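Local coordinates for regulatory protein PCRH (Pseudomonas aeruginosa, PDB 2XCB) that acts as a type III secretion chaperone, binding the chaperone-binding region of the minor translocator protein PopD, at residues C61-G66 and P89-E94. Sequence-based numbering, arbitrary orientation.
Sequences CRQSLG and PFHAAE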
ATOM      1  N   CYS A  61      12.749  -8.647  -4.037  1.00 19.22           N
ATOM      2  CA  CYS A  61      12.914  -8.254  -2.639  1.00 20.10           C
ATOM      3  C   CYS A  61      13.516  -9.328  -1.792  1.00 19.74           C
ATOM      4  O   CYS A  61      14.416  -9.057  -1.029  1.00 19.44           O
ATOM      5  CB  CYS A  61      11.565  -7.834  -1.993  1.00 19.84           C
ATOM      6  SG  CYS A  61      10.970  -6.367  -2.656  1.00 23.79           S
ATOM      7  N   ARG A  62      13.019 -10.541  -1.957  1.00 19.12           N
ATOM      8  CA  ARG A  62      13.516 -11.671  -1.218  1.00 20.30           C
ATOM      9  C   ARG A  62      14.990 -12.022  -1.603  1.00 20.70           C
ATOM     10  O   ARG A  62      15.840 -12.315  -0.745  1.00 21.73           O
ATOM     11  CB  ARG A  62      12.597 -12.844  -1.480  1.00 19.60           C
ATOM     12  CG  ARG A  62      11.266 -12.689  -0.731  1.00 21.04           C
ATOM     13  CD  ARG A  62      10.236 -13.653  -1.246  1.00 22.87           C
ATOM     14  NE  ARG A  62       9.071 -13.666  -0.363  1.00 22.83           N
ATOM     15  CZ  ARG A  62       8.067 -14.545  -0.404  1.00 22.90           C
ATOM     16  NH1 ARG A  62       7.974 -15.499  -1.348  1.00 18.95           N
ATOM     17  NH2 ARG A  62       7.055 -14.373   0.459  1.00 21.10           N
ATOM     18  N   GLN A  63      15.267 -11.955  -2.896  1.00 20.83           N
ATOM     19  CA  GLN A  63      16.646 -12.103  -3.366  1.00 21.28           C
ATOM     20  C   GLN A  63      17.594 -11.135  -2.653  1.00 22.35           C
ATOM     21  O   GLN A  63      18.630 -11.564  -2.153  1.00 20.43           O
ATOM     22  CB  GLN A  63      16.764 -11.921  -4.890  1.00 20.20           C
ATOM     23  CG  GLN A  63      18.109 -12.508  -5.438  1.00 19.95           C
ATOM     24  CD  GLN A  63      18.231 -12.399  -6.966  1.00 22.73           C
ATOM     25  OE1 GLN A  63      17.251 -12.342  -7.663  1.00 21.67           O
ATOM     26  NE2 GLN A  63      19.472 -12.389  -7.467  1.00 23.79           N
ATOM     27  N   SER A  64      17.227  -9.846  -2.591  1.00 24.47           N
ATOM     28  CA  SER A  64      18.079  -8.817  -2.004  1.00 25.43           C
ATOM     29  C   SER A  64      18.283  -8.995  -0.507  1.00 26.08           C
ATOM     30  O   SER A  64      19.271  -8.502   0.039  1.00 27.00           O
ATOM     31  CB  SER A  64      17.506  -7.451  -2.280  1.00 25.93           C
ATOM     32  OG  SER A  64      17.856  -7.047  -3.570  1.00 31.38           O
ATOM     33  N   LEU A  65      17.347  -9.689   0.142  1.00 24.98           N
ATOM     34  CA  LEU A  65      17.407 -10.041   1.555  1.00 24.03           C
ATOM     35  C   LEU A  65      18.026 -11.414   1.807  1.00 23.66           C
ATOM     36  O   LEU A  65      18.048 -11.902   2.930  1.00 21.92           O
ATOM     37  CB  LEU A  65      15.958 -10.091   2.105  1.00 23.98           C
ATOM     38  CG  LEU A  65      15.288  -8.716   2.253  1.00 27.06           C
ATOM     39  CD1 LEU A  65      13.785  -8.942   2.554  1.00 25.40           C
ATOM     40  CD2 LEU A  65      15.993  -7.918   3.387  1.00 28.54           C
ATOM     41  N   GLY A  66      18.458 -12.085   0.760  1.00 22.70           N
ATOM     42  CA  GLY A  66      19.097 -13.400   0.972  1.00 23.05           C
ATOM     43  C   GLY A  66      18.149 -14.501   1.210  1.00 22.12           C
ATOM     44  O   GLY A  66      18.551 -15.602   1.670  1.00 24.05           O
ATOM     45  N   PRO A  89      13.730 -16.577 -15.235  1.00 16.35           N
ATOM     46  CA  PRO A  89      14.734 -17.682 -15.084  1.00 16.19           C
ATOM     47  C   PRO A  89      16.126 -17.122 -14.832  1.00 15.91           C
ATOM     48  O   PRO A  89      16.912 -17.700 -14.169  1.00 14.78           O
ATOM     49  CB  PRO A  89      14.692 -18.370 -16.475  1.00 15.55           C
ATOM     50  CG  PRO A  89      13.913 -17.460 -17.377  1.00 16.30           C
ATOM     51  CD  PRO A  89      12.922 -16.767 -16.449  1.00 13.90           C
ATOM     52  N   PHE A  90      16.374 -15.917 -15.303  1.00 13.48           N
ATOM     53  CA  PHE A  90      17.664 -15.303 -15.055  1.00 16.18           C
ATOM     54  C   PHE A  90      17.888 -15.074 -13.541  1.00 17.88           C
ATOM     55  O   PHE A  90      18.905 -15.595 -12.981  1.00 18.04           O
ATOM     56  CB  PHE A  90      17.806 -13.948 -15.848  1.00 14.39           C
ATOM     57  CG  PHE A  90      19.170 -13.265 -15.655  1.00 20.32           C
ATOM     58  CD1 PHE A  90      20.282 -13.649 -16.418  1.00 22.57           C
ATOM     59  CD2 PHE A  90      19.351 -12.251 -14.658  1.00 21.55           C
ATOM     60  CE1 PHE A  90      21.563 -13.041 -16.245  1.00 19.66           C
ATOM     61  CE2 PHE A  90      20.597 -11.679 -14.435  1.00 20.70           C
ATOM     62  CZ  PHE A  90      21.736 -12.095 -15.249  1.00 21.68           C
ATOM     63  N   HIS A  91      16.964 -14.355 -12.855  1.00 15.47           N
ATOM     64  CA  HIS A  91      17.196 -14.113 -11.454  1.00 14.55           C
ATOM     65  C   HIS A  91      17.048 -15.380 -10.630  1.00 15.04           C
ATOM     66  O   HIS A  91      17.696 -15.489  -9.610  1.00 14.18           O
ATOM     67  CB  HIS A  91      16.313 -12.999 -10.908  1.00 15.88           C
ATOM     68  CG  HIS A  91      16.669 -11.679 -11.580  1.00  8.63           C
ATOM     69  ND1 HIS A  91      17.939 -11.161 -11.468  1.00 14.90           N
ATOM     70  CD2 HIS A  91      16.034 -10.933 -12.518  1.00 22.23           C
ATOM     71  CE1 HIS A  91      18.043 -10.058 -12.236  1.00 14.72           C
ATOM     72  NE2 HIS A  91      16.891  -9.903 -12.882  1.00 13.56           N
ATOM     73  N   ALA A  92      16.220 -16.303 -11.097  1.00 16.76           N
ATOM     74  CA  ALA A  92      16.120 -17.618 -10.441  1.00 15.80           C
ATOM     75  C   ALA A  92      17.502 -18.335 -10.502  1.00 17.52           C
ATOM     76  O   ALA A  92      17.895 -19.066  -9.575  1.00 17.41           O
ATOM     77  CB  ALA A  92      15.093 -18.492 -11.125  1.00 16.94           C
ATOM     78  N   ALA A  93      18.142 -18.217 -11.654  1.00 17.32           N
ATOM     79  CA  ALA A  93      19.456 -18.850 -11.834  1.00 18.25           C
ATOM     80  C   ALA A  93      20.458 -18.247 -10.841  1.00 19.75           C
ATOM     81  O   ALA A  93      21.256 -18.963 -10.250  1.00 16.49           O
ATOM     82  CB  ALA A  93      19.895 -18.654 -13.283  1.00 15.95           C
ATOM     83  N   GLU A  94      20.422 -16.911 -10.644  1.00 19.01           N
ATOM     84  CA  GLU A  94      21.263 -16.325  -9.586  1.00 19.25           C
ATOM     85  C   GLU A  94      21.051 -16.897  -8.175  1.00 20.09           C
ATOM     86  O   GLU A  94      22.031 -17.116  -7.365  1.00 18.60           O
ATOM     87  CB  GLU A  94      21.071 -14.824  -9.526  1.00 20.83           C
ATOM     88  CG  GLU A  94      21.570 -14.126 -10.790  1.00 20.64           C
ATOM     89  CD  GLU A  94      21.284 -12.651 -10.745  1.00 29.20           C
ATOM     90  OE1 GLU A  94      22.116 -11.931 -11.333  1.00 29.77           O
ATOM     91  OE2 GLU A  94      20.258 -12.219 -10.104  1.00 23.59           O
TER
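Gln63 reaches across from the last turn of helix 52-64 to His91 and Glu94 on helix 87-98, making a polar side-chain bridge between two helices that are not consecutive in the chain. Glutamine suits the place by carrying a donor and an acceptor on a long arm; CG anti to the backbone N (chi1 -162°) sends the extended chain across the gap. Its NE2 donates to Glu94 OE2 at 2.8 Å, nearly straight and in the plane of the amide. Glu94 OE2 also accepts from His91 ND1 at 2.9 Å, and the two donors come from opposite faces of the carboxylate. Helices packed in this way, each antiparallel to the next in sequence and curving round a concave face, fit the tetratricopeptide-repeat architecture of this chaperone class. The bound PopD peptide lies against this contact: imidazole has two nitrogens for different partners, and His91 NE2 hydrogen-bonds an acidic side chain of the peptide. Gln63 and His91 each also pack on an apolar side chain of it. Glu94 therefore acts in the second shell, fixing the rotation of the imidazole; two flanking acids would probably favour its protonation. Gln63 OE1 is hydrogen-bonded to Tyr75 OH on helix 68-81.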